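Tetratricopeptide TPR_2 repeat protein (Thermobaculum terrenum, PDB 5DJS) is of unknown function but combines tetratricopeptide repeats with a family 41 glycosyltransferase region of GT-B type, and holds uridine-5'-diphosphate in the model. Local coordinates at residues Arg190-Pro202 against Arg212-Leu224. The protein carries 1 engineered substitution. Residues are numbered along the deposited sequence; the frame is centred on the assembly and turned at random. Where two conformers were deposited one is given.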
ATOM      1  N   ARG A 190      -8.275 -25.027  10.219  0.50 46.57           N
ATOM      2  CA  ARG A 190      -8.351 -26.013   9.141  0.50 47.22           C
ATOM      3  C   ARG A 190      -9.561 -26.948   9.199  0.50 48.20           C
ATOM      4  O   ARG A 190      -9.882 -27.584   8.197  0.50 50.44           O
ATOM      5  CB  ARG A 190      -7.069 -26.842   9.068  0.50 48.16           C
ATOM      6  CG  ARG A 190      -6.154 -26.444   7.919  0.50 49.76           C
ATOM      7  CD  ARG A 190      -5.897 -24.945   7.902  0.50 49.21           C
ATOM      8  NE  ARG A 190      -4.858 -24.583   6.944  0.50 49.88           N
ATOM      9  CZ  ARG A 190      -4.169 -23.446   6.986  0.50 50.53           C
ATOM     10  NH1 ARG A 190      -4.408 -22.559   7.947  0.50 49.05           N
ATOM     11  NH2 ARG A 190      -3.234 -23.200   6.075  0.50 49.44           N
ATOM     12  N   THR A 191     -10.221 -27.047  10.356  1.00 48.41           N
ATOM     13  CA  THR A 191     -11.468 -27.825  10.467  1.00 49.51           C
ATOM     14  C   THR A 191     -12.560 -27.174   9.592  1.00 49.39           C
ATOM     15  O   THR A 191     -13.308 -27.873   8.899  1.00 47.34           O
ATOM     16  CB  THR A 191     -11.983 -27.982  11.934  1.00 50.72           C
ATOM     17  OG1 THR A 191     -12.332 -26.705  12.485  1.00 50.26           O
ATOM     18  CG2 THR A 191     -10.936 -28.674  12.842  1.00 51.85           C
ATOM     19  N   ALA A 192     -12.601 -25.836   9.606  1.00 48.87           N
ATOM     20  CA  ALA A 192     -13.657 -25.047   8.953  1.00 48.03           C
ATOM     21  C   ALA A 192     -13.235 -24.277   7.679  1.00 47.54           C
ATOM     22  O   ALA A 192     -14.108 -23.777   6.963  1.00 42.29           O
ATOM     23  CB  ALA A 192     -14.262 -24.080   9.965  1.00 46.90           C
ATOM     24  N   TYR A 193     -11.928 -24.168   7.405  1.00 47.73           N
ATOM     25  CA  TYR A 193     -11.421 -23.379   6.270  1.00 48.12           C
ATOM     26  C   TYR A 193     -10.224 -24.043   5.604  1.00 48.69           C
ATOM     27  O   TYR A 193      -9.476 -24.759   6.245  1.00 51.23           O
ATOM     28  CB  TYR A 193     -11.034 -21.967   6.724  1.00 50.19           C
ATOM     29  CG  TYR A 193     -12.191 -21.186   7.299  1.00 51.19           C
ATOM     30  CD1 TYR A 193     -13.071 -20.505   6.470  1.00 53.36           C
ATOM     31  CD2 TYR A 193     -12.426 -21.158   8.678  1.00 55.13           C
ATOM     32  CE1 TYR A 193     -14.151 -19.801   6.990  1.00 56.66           C
ATOM     33  CE2 TYR A 193     -13.508 -20.463   9.214  1.00 55.21           C
ATOM     34  CZ  TYR A 193     -14.367 -19.784   8.369  1.00 57.01           C
ATOM     35  OH  TYR A 193     -15.440 -19.098   8.892  1.00 58.80           O
ATOM     36  N   GLU A 194     -10.051 -23.809   4.307  1.00 48.70           N
ATOM     37  CA  GLU A 194      -8.881 -24.297   3.577  1.00 50.84           C
ATOM     38  C   GLU A 194      -8.280 -23.170   2.744  1.00 50.96           C
ATOM     39  O   GLU A 194      -9.009 -22.424   2.092  1.00 55.31           O
ATOM     40  CB  GLU A 194      -9.259 -25.465   2.675  1.00 51.20           C
ATOM     41  CG  GLU A 194      -8.054 -26.109   2.003  1.00 50.47           C
ATOM     42  CD  GLU A 194      -8.435 -27.258   1.118  1.00 50.97           C
ATOM     43  OE1 GLU A 194      -9.648 -27.407   0.793  1.00 52.53           O
ATOM     44  OE2 GLU A 194      -7.518 -28.016   0.724  1.00 49.05           O
ATOM     45  N   VAL A 195      -6.954 -23.089   2.724  1.00 48.77           N
ATOM     46  CA  VAL A 195      -6.260 -21.893   2.253  1.00 50.64           C
ATOM     47  C   VAL A 195      -5.510 -22.114   0.932  1.00 49.78           C
ATOM     48  O   VAL A 195      -4.499 -22.833   0.880  1.00 46.29           O
ATOM     49  CB  VAL A 195      -5.309 -21.342   3.344  1.00 51.75           C
ATOM     50  CG1 VAL A 195      -4.559 -20.114   2.843  1.00 52.50           C
ATOM     51  CG2 VAL A 195      -6.087 -20.978   4.607  1.00 50.44           C
ATOM     52  N   TYR A 196      -6.034 -21.470  -0.115  1.00 48.20           N
ATOM     53  CA  TYR A 196      -5.399 -21.363  -1.425  1.00 48.25           C
ATOM     54  C   TYR A 196      -4.788 -19.971  -1.524  1.00 46.08           C
ATOM     55  O   TYR A 196      -5.412 -18.988  -1.132  1.00 44.82           O
ATOM     56  CB  TYR A 196      -6.445 -21.531  -2.540  1.00 50.28           C
ATOM     57  CG  TYR A 196      -6.990 -22.944  -2.712  1.00 52.67           C
ATOM     58  CD1 TYR A 196      -7.766 -23.547  -1.718  1.00 53.32           C
ATOM     59  CD2 TYR A 196      -6.745 -23.674  -3.879  1.00 54.09           C
ATOM     60  CE1 TYR A 196      -8.265 -24.831  -1.871  1.00 52.50           C
ATOM     61  CE2 TYR A 196      -7.241 -24.963  -4.036  1.00 54.71           C
ATOM     62  CZ  TYR A 196      -8.001 -25.537  -3.026  1.00 53.71           C
ATOM     63  OH  TYR A 196      -8.505 -26.813  -3.154  1.00 54.70           O
ATOM     64  N   CYS A 197      -3.571 -19.877  -2.038  1.00 46.66           N
ATOM     65  CA  CYS A 197      -2.952 -18.572  -2.328  1.00 46.88           C
ATOM     66  C   CYS A 197      -2.710 -18.481  -3.818  1.00 47.64           C
ATOM     67  O   CYS A 197      -2.313 -19.451  -4.423  1.00 43.73           O
ATOM     68  CB  CYS A 197      -1.641 -18.411  -1.575  1.00 46.36           C
ATOM     69  SG  CYS A 197      -1.899 -17.934   0.140  1.00 51.09           S
ATOM     70  N   TYR A 198      -2.966 -17.323  -4.413  1.00 46.72           N
ATOM     71  CA  TYR A 198      -2.656 -17.103  -5.813  1.00 42.75           C
ATOM     72  C   TYR A 198      -1.666 -15.931  -5.894  1.00 41.14           C
ATOM     73  O   TYR A 198      -2.049 -14.762  -5.721  1.00 38.23           O
ATOM     74  CB  TYR A 198      -3.948 -16.837  -6.557  1.00 43.65           C
ATOM     75  CG  TYR A 198      -4.932 -17.995  -6.502  1.00 43.07           C
ATOM     76  CD1 TYR A 198      -4.909 -19.024  -7.451  1.00 42.92           C
ATOM     77  CD2 TYR A 198      -5.901 -18.058  -5.505  1.00 42.95           C
ATOM     78  CE1 TYR A 198      -5.819 -20.077  -7.395  1.00 41.67           C
ATOM     79  CE2 TYR A 198      -6.820 -19.102  -5.443  1.00 39.85           C
ATOM     80  CZ  TYR A 198      -6.775 -20.109  -6.387  1.00 40.22           C
ATOM     81  OH  TYR A 198      -7.687 -21.141  -6.323  1.00 38.04           O
ATOM     82  N   SER A 199      -0.391 -16.265  -6.122  1.00 40.62           N
ATOM     83  CA  SER A 199       0.715 -15.278  -6.202  1.00 37.63           C
ATOM     84  C   SER A 199       0.807 -14.680  -7.595  1.00 36.54           C
ATOM     85  O   SER A 199       1.162 -15.369  -8.558  1.00 35.55           O
ATOM     86  CB  SER A 199       2.061 -15.939  -5.848  1.00 38.21           C
ATOM     87  OG  SER A 199       3.173 -15.065  -6.045  1.00 36.35           O
ATOM     88  N   ASN A 200       0.532 -13.387  -7.689  1.00 38.51           N
ATOM     89  CA  ASN A 200       0.516 -12.673  -8.975  1.00 42.06           C
ATOM     90  C   ASN A 200       1.799 -11.864  -9.304  1.00 44.58           C
ATOM     91  O   ASN A 200       1.746 -10.850 -10.022  1.00 45.75           O
ATOM     92  CB  ASN A 200      -0.721 -11.760  -9.020  1.00 40.66           C
ATOM     93  CG  ASN A 200      -1.013 -11.215 -10.406  1.00 39.40           C
ATOM     94  OD1 ASN A 200      -1.608 -10.152 -10.544  1.00 39.97           O
ATOM     95  ND2 ASN A 200      -0.598 -11.938 -11.437  1.00 37.97           N
ATOM     96  N   ASP A 201       2.942 -12.320  -8.792  1.00 45.63           N
ATOM     97  CA  ASP A 201       4.226 -11.694  -9.077  1.00 50.29           C
ATOM     98  C   ASP A 201       5.311 -12.748  -8.866  1.00 52.88           C
ATOM     99  O   ASP A 201       5.218 -13.523  -7.915  1.00 52.97           O
ATOM    100  CB  ASP A 201       4.420 -10.501  -8.151  1.00 53.68           C
ATOM    101  CG  ASP A 201       5.635  -9.679  -8.493  1.00 55.20           C
ATOM    102  OD1 ASP A 201       6.752 -10.030  -8.048  1.00 56.06           O
ATOM    103  OD2 ASP A 201       5.465  -8.655  -9.178  1.00 56.31           O
ATOM    104  N   PRO A 202       6.317 -12.804  -9.764  1.00 53.37           N
ATOM    105  CA  PRO A 202       7.349 -13.848  -9.662  1.00 52.06           C
ATOM    106  C   PRO A 202       8.314 -13.738  -8.478  1.00 53.43           C
ATOM    107  O   PRO A 202       8.899 -14.751  -8.097  1.00 55.97           O
ATOM    108  CB  PRO A 202       8.118 -13.735 -10.987  1.00 51.92           C
ATOM    109  CG  PRO A 202       7.774 -12.408 -11.548  1.00 52.44           C
ATOM    110  CD  PRO A 202       6.451 -12.001 -10.994  1.00 52.87           C
ATOM    111  N   ARG A 212       4.010 -20.061   1.240  1.00 49.97           N
ATOM    112  CA  ARG A 212       3.793 -21.287   0.464  1.00 49.62           C
ATOM    113  C   ARG A 212       3.683 -22.508   1.373  1.00 51.65           C
ATOM    114  O   ARG A 212       2.790 -23.341   1.191  1.00 51.17           O
ATOM    115  CB  ARG A 212       4.921 -21.495  -0.559  1.00 48.34           C
ATOM    116  CG  ARG A 212       4.665 -22.619  -1.550  1.00 47.35           C
ATOM    117  CD  ARG A 212       5.798 -22.832  -2.539  1.00 47.63           C
ATOM    118  NE  ARG A 212       6.126 -21.639  -3.332  1.00 49.28           N
ATOM    119  CZ  ARG A 212       7.159 -20.813  -3.126  1.00 48.98           C
ATOM    120  NH1 ARG A 212       8.017 -20.986  -2.123  1.00 47.78           N
ATOM    121  NH2 ARG A 212       7.334 -19.775  -3.942  1.00 50.82           N
ATOM    122  N   ALA A 213       4.598 -22.603   2.341  1.00 54.22           N
ATOM    123  CA  ALA A 213       4.614 -23.707   3.314  1.00 51.99           C
ATOM    124  C   ALA A 213       3.374 -23.707   4.216  1.00 51.74           C
ATOM    125  O   ALA A 213       2.802 -24.765   4.473  1.00 48.79           O
ATOM    126  CB  ALA A 213       5.879 -23.649   4.158  1.00 50.68           C
ATOM    127  N   LEU A 214       2.966 -22.526   4.684  1.00 51.90           N
ATOM    128  CA  LEU A 214       1.760 -22.394   5.526  1.00 53.27           C
ATOM    129  C   LEU A 214       0.434 -22.582   4.762  1.00 52.67           C
ATOM    130  O   LEU A 214      -0.578 -22.942   5.362  1.00 55.26           O
ATOM    131  CB  LEU A 214       1.739 -21.045   6.244  1.00 56.30           C
ATOM    132  CG  LEU A 214       2.515 -20.824   7.546  1.00 62.03           C
ATOM    133  CD1 LEU A 214       3.922 -21.419   7.566  1.00 65.19           C
ATOM    134  CD2 LEU A 214       2.559 -19.323   7.825  1.00 64.13           C
ATOM    135  N   SER A 215       0.434 -22.315   3.457  1.00 53.26           N
ATOM    136  CA  SER A 215      -0.743 -22.565   2.605  1.00 53.86           C
ATOM    137  C   SER A 215      -1.011 -24.049   2.422  1.00 52.25           C
ATOM    138  O   SER A 215      -0.075 -24.855   2.404  1.00 52.45           O
ATOM    139  CB  SER A 215      -0.572 -21.949   1.204  1.00 55.95           C
ATOM    140  OG  SER A 215      -1.316 -20.749   1.064  1.00 59.52           O
ATOM    141  N   ASP A 216      -2.287 -24.392   2.247  1.00 50.06           N
ATOM    142  CA  ASP A 216      -2.684 -25.754   1.867  1.00 50.49           C
ATOM    143  C   ASP A 216      -2.382 -26.027   0.398  1.00 50.02           C
ATOM    144  O   ASP A 216      -1.856 -27.089   0.068  1.00 48.98           O
ATOM    145  CB  ASP A 216      -4.165 -26.005   2.143  1.00 50.73           C
ATOM    146  CG  ASP A 216      -4.499 -25.946   3.614  1.00 51.10           C
ATOM    147  OD1 ASP A 216      -3.855 -26.655   4.416  1.00 55.47           O
ATOM    148  OD2 ASP A 216      -5.409 -25.185   3.982  1.00 51.69           O
ATOM    149  N   ARG A 217      -2.714 -25.067  -0.467  1.00 52.01           N
ATOM    150  CA  ARG A 217      -2.383 -25.117  -1.906  1.00 50.39           C
ATOM    151  C   ARG A 217      -1.781 -23.777  -2.336  1.00 46.68           C
ATOM    152  O   ARG A 217      -2.145 -22.746  -1.770  1.00 43.87           O
ATOM    153  CB  ARG A 217      -3.641 -25.395  -2.734  1.00 52.42           C
ATOM    154  CG  ARG A 217      -4.502 -26.559  -2.266  1.00 55.54           C
ATOM    155  CD  ARG A 217      -3.825 -27.919  -2.382  1.00 59.39           C
ATOM    156  NE  ARG A 217      -4.820 -28.973  -2.611  1.00 64.00           N
ATOM    157  CZ  ARG A 217      -5.179 -29.467  -3.799  1.00 68.49           C
ATOM    158  NH1 ARG A 217      -4.607 -29.054  -4.936  1.00 67.55           N
ATOM    159  NH2 ARG A 217      -6.125 -30.407  -3.853  1.00 73.02           N
ATOM    160  N   TRP A 218      -0.910 -23.788  -3.355  1.00 47.46           N
ATOM    161  CA  TRP A 218      -0.177 -22.570  -3.772  1.00 48.15           C
ATOM    162  C   TRP A 218      -0.565 -21.859  -5.084  1.00 50.92           C
ATOM    163  O   TRP A 218      -1.016 -20.737  -5.012  1.00 58.79           O
ATOM    164  CB  TRP A 218       1.331 -22.798  -3.748  1.00 48.25           C
ATOM    165  CG  TRP A 218       2.100 -21.514  -3.965  1.00 46.46           C
ATOM    166  CD1 TRP A 218       2.933 -21.221  -5.012  1.00 46.32           C
ATOM    167  CD2 TRP A 218       2.080 -20.347  -3.130  1.00 42.93           C
ATOM    168  NE1 TRP A 218       3.447 -19.953  -4.867  1.00 45.13           N
ATOM    169  CE2 TRP A 218       2.940 -19.393  -3.725  1.00 42.47           C
ATOM    170  CE3 TRP A 218       1.432 -20.021  -1.933  1.00 40.27           C
ATOM    171  CZ2 TRP A 218       3.157 -18.133  -3.169  1.00 40.48           C
ATOM    172  CZ3 TRP A 218       1.656 -18.766  -1.373  1.00 39.60           C
ATOM    173  CH2 TRP A 218       2.506 -17.836  -1.998  1.00 40.22           C
ATOM    174  N   ARG A 219      -0.332 -22.426  -6.266  1.00 50.39           N
ATOM    175  CA  ARG A 219      -0.650 -21.721  -7.560  1.00 51.03           C
ATOM    176  C   ARG A 219       0.092 -20.386  -7.866  1.00 49.36           C
ATOM    177  O   ARG A 219      -0.236 -19.328  -7.308  1.00 48.95           O
ATOM    178  CB  ARG A 219      -2.173 -21.499  -7.739  1.00 51.30           C
ATOM    179  CG  ARG A 219      -2.980 -22.783  -7.852  1.00 53.10           C
ATOM    180  CD  ARG A 219      -3.858 -23.063  -6.638  1.00 53.63           C
ATOM    181  NE  ARG A 219      -4.530 -24.349  -6.797  1.00 55.92           N
ATOM    182  CZ  ARG A 219      -3.933 -25.541  -6.729  1.00 54.70           C
ATOM    183  NH1 ARG A 219      -2.632 -25.668  -6.462  1.00 50.86           N
ATOM    184  NH2 ARG A 219      -4.663 -26.633  -6.919  1.00 57.46           N
ATOM    185  N   ASP A 220       1.078 -20.463  -8.772  1.00 48.29           N
ATOM    186  CA  ASP A 220       1.717 -19.286  -9.393  1.00 47.10           C
ATOM    187  C   ASP A 220       0.947 -18.790 -10.618  1.00 47.29           C
ATOM    188  O   ASP A 220       0.887 -19.470 -11.641  1.00 49.23           O
ATOM    189  CB  ASP A 220       3.158 -19.607  -9.803  1.00 44.88           C
ATOM    190  CG  ASP A 220       4.059 -19.859  -8.612  1.00 43.87           C
ATOM    191  OD1 ASP A 220       3.832 -19.254  -7.538  1.00 44.60           O
ATOM    192  OD2 ASP A 220       5.000 -20.663  -8.756  1.00 40.53           O
ATOM    193  N   VAL A 221       0.432 -17.568 -10.522  1.00 48.15           N
ATOM    194  CA  VAL A 221      -0.623 -17.068 -11.395  1.00 49.58           C
ATOM    195  C   VAL A 221      -0.181 -16.025 -12.436  1.00 50.86           C
ATOM    196  O   VAL A 221      -0.856 -15.875 -13.467  1.00 51.07           O
ATOM    197  CB  VAL A 221      -1.777 -16.548 -10.506  1.00 51.39           C
ATOM    198  CG1 VAL A 221      -2.833 -15.770 -11.280  1.00 52.75           C
ATOM    199  CG2 VAL A 221      -2.423 -17.735  -9.806  1.00 53.32           C
ATOM    200  N   TRP A 222       0.946 -15.340 -12.212  1.00 51.26           N
ATOM    201  CA  TRP A 222       1.389 -14.243 -13.106  1.00 51.51           C
ATOM    202  C   TRP A 222       1.385 -14.572 -14.615  1.00 54.34           C
ATOM    203  O   TRP A 222       0.936 -13.737 -15.406  1.00 52.37           O
ATOM    204  CB  TRP A 222       2.730 -13.620 -12.651  1.00 50.04           C
ATOM    205  CG  TRP A 222       3.929 -14.507 -12.741  1.00 50.86           C
ATOM    206  CD1 TRP A 222       4.722 -14.692 -13.829  1.00 52.47           C
ATOM    207  CD2 TRP A 222       4.478 -15.336 -11.697  1.00 52.62           C
ATOM    208  NE1 TRP A 222       5.727 -15.591 -13.542  1.00 54.69           N
ATOM    209  CE2 TRP A 222       5.598 -16.004 -12.241  1.00 53.11           C
ATOM    210  CE3 TRP A 222       4.117 -15.593 -10.362  1.00 50.90           C
ATOM    211  CZ2 TRP A 222       6.375 -16.901 -11.495  1.00 51.06           C
ATOM    212  CZ3 TRP A 222       4.880 -16.488  -9.622  1.00 50.77           C
ATOM    213  CH2 TRP A 222       6.001 -17.132 -10.193  1.00 51.94           C
ATOM    214  N   PRO A 223       1.800 -15.798 -15.017  1.00 56.14           N
ATOM    215  CA  PRO A 223       1.795 -16.087 -16.458  1.00 56.25           C
ATOM    216  C   PRO A 223       0.424 -16.354 -17.092  1.00 55.97           C
ATOM    217  O   PRO A 223       0.351 -16.453 -18.326  1.00 55.74           O
ATOM    218  CB  PRO A 223       2.660 -17.357 -16.571  1.00 56.61           C
ATOM    219  CG  PRO A 223       3.225 -17.600 -15.215  1.00 57.72           C
ATOM    220  CD  PRO A 223       2.257 -16.977 -14.265  1.00 57.16           C
ATOM    221  N   LEU A 224      -0.634 -16.477 -16.281  1.00 53.38           N
ATOM    222  CA  LEU A 224      -1.962 -16.862 -16.784  1.00 51.27           C
ATOM    223  C   LEU A 224      -2.769 -15.636 -17.205  1.00 49.75           C
ATOM    224  O   LEU A 224      -2.559 -14.550 -16.668  1.00 47.03           O
ATOM    225  CB  LEU A 224      -2.739 -17.645 -15.720  1.00 49.30           C
ATOM    226  CG  LEU A 224      -2.050 -18.842 -15.053  1.00 47.56           C
ATOM    227  CD1 LEU A 224      -3.008 -19.480 -14.062  1.00 48.39           C
ATOM    228  CD2 LEU A 224      -1.551 -19.881 -16.045  1.00 46.62           C
TER
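Residues 216-221, returning from helix 206-214, pair in parallel with edge strand 193-199 of a Rossmann-like parallel sheet in the GT-B fold. Strand 163-169 lies on the other side of that edge strand. The pairing is irregular, with single bridges at Tyr196-Arg217 and Ser199-Asp220. Arg217 N donates to Val195 O (3.2 Å), and Cys197 N to Arg217 O. Further along, Ser199 N bonds to Arg219 O, and Val221 N to Ser199 O (3.0 Å).

Asp216 lies at the start of the pairing. Its OD2 accepts the Val195 N-H through its anti lone pair (2.9 Å, N to OD2). In one of two modelled conformers, hence tentatively, Arg190 NE forms a salt bridge with OD2, its hydrogen bonds weak.

At the first bridged pair, Tyr196 and Arg217 run side by side, and Arg217 CG makes a CH-pi contact over the tyrosine ring. Arg219 CD packs against Tyr198 CE1 (3.7 Å). Asp236 OD2 of helix 226-236 takes a salt bridge from Arg219 NE and a hydrogen bond from Tyr198 OH. Val221 CG2 meets the Tyr198 ring at its edge.

At the far end, with CG between backbone N and carbonyl carbon (chi1 67°), the Trp222 ring lies against Pro202, whose CA makes a CH-pi contact 3.4 Å from the centroid of the Trp222 six-membered ring.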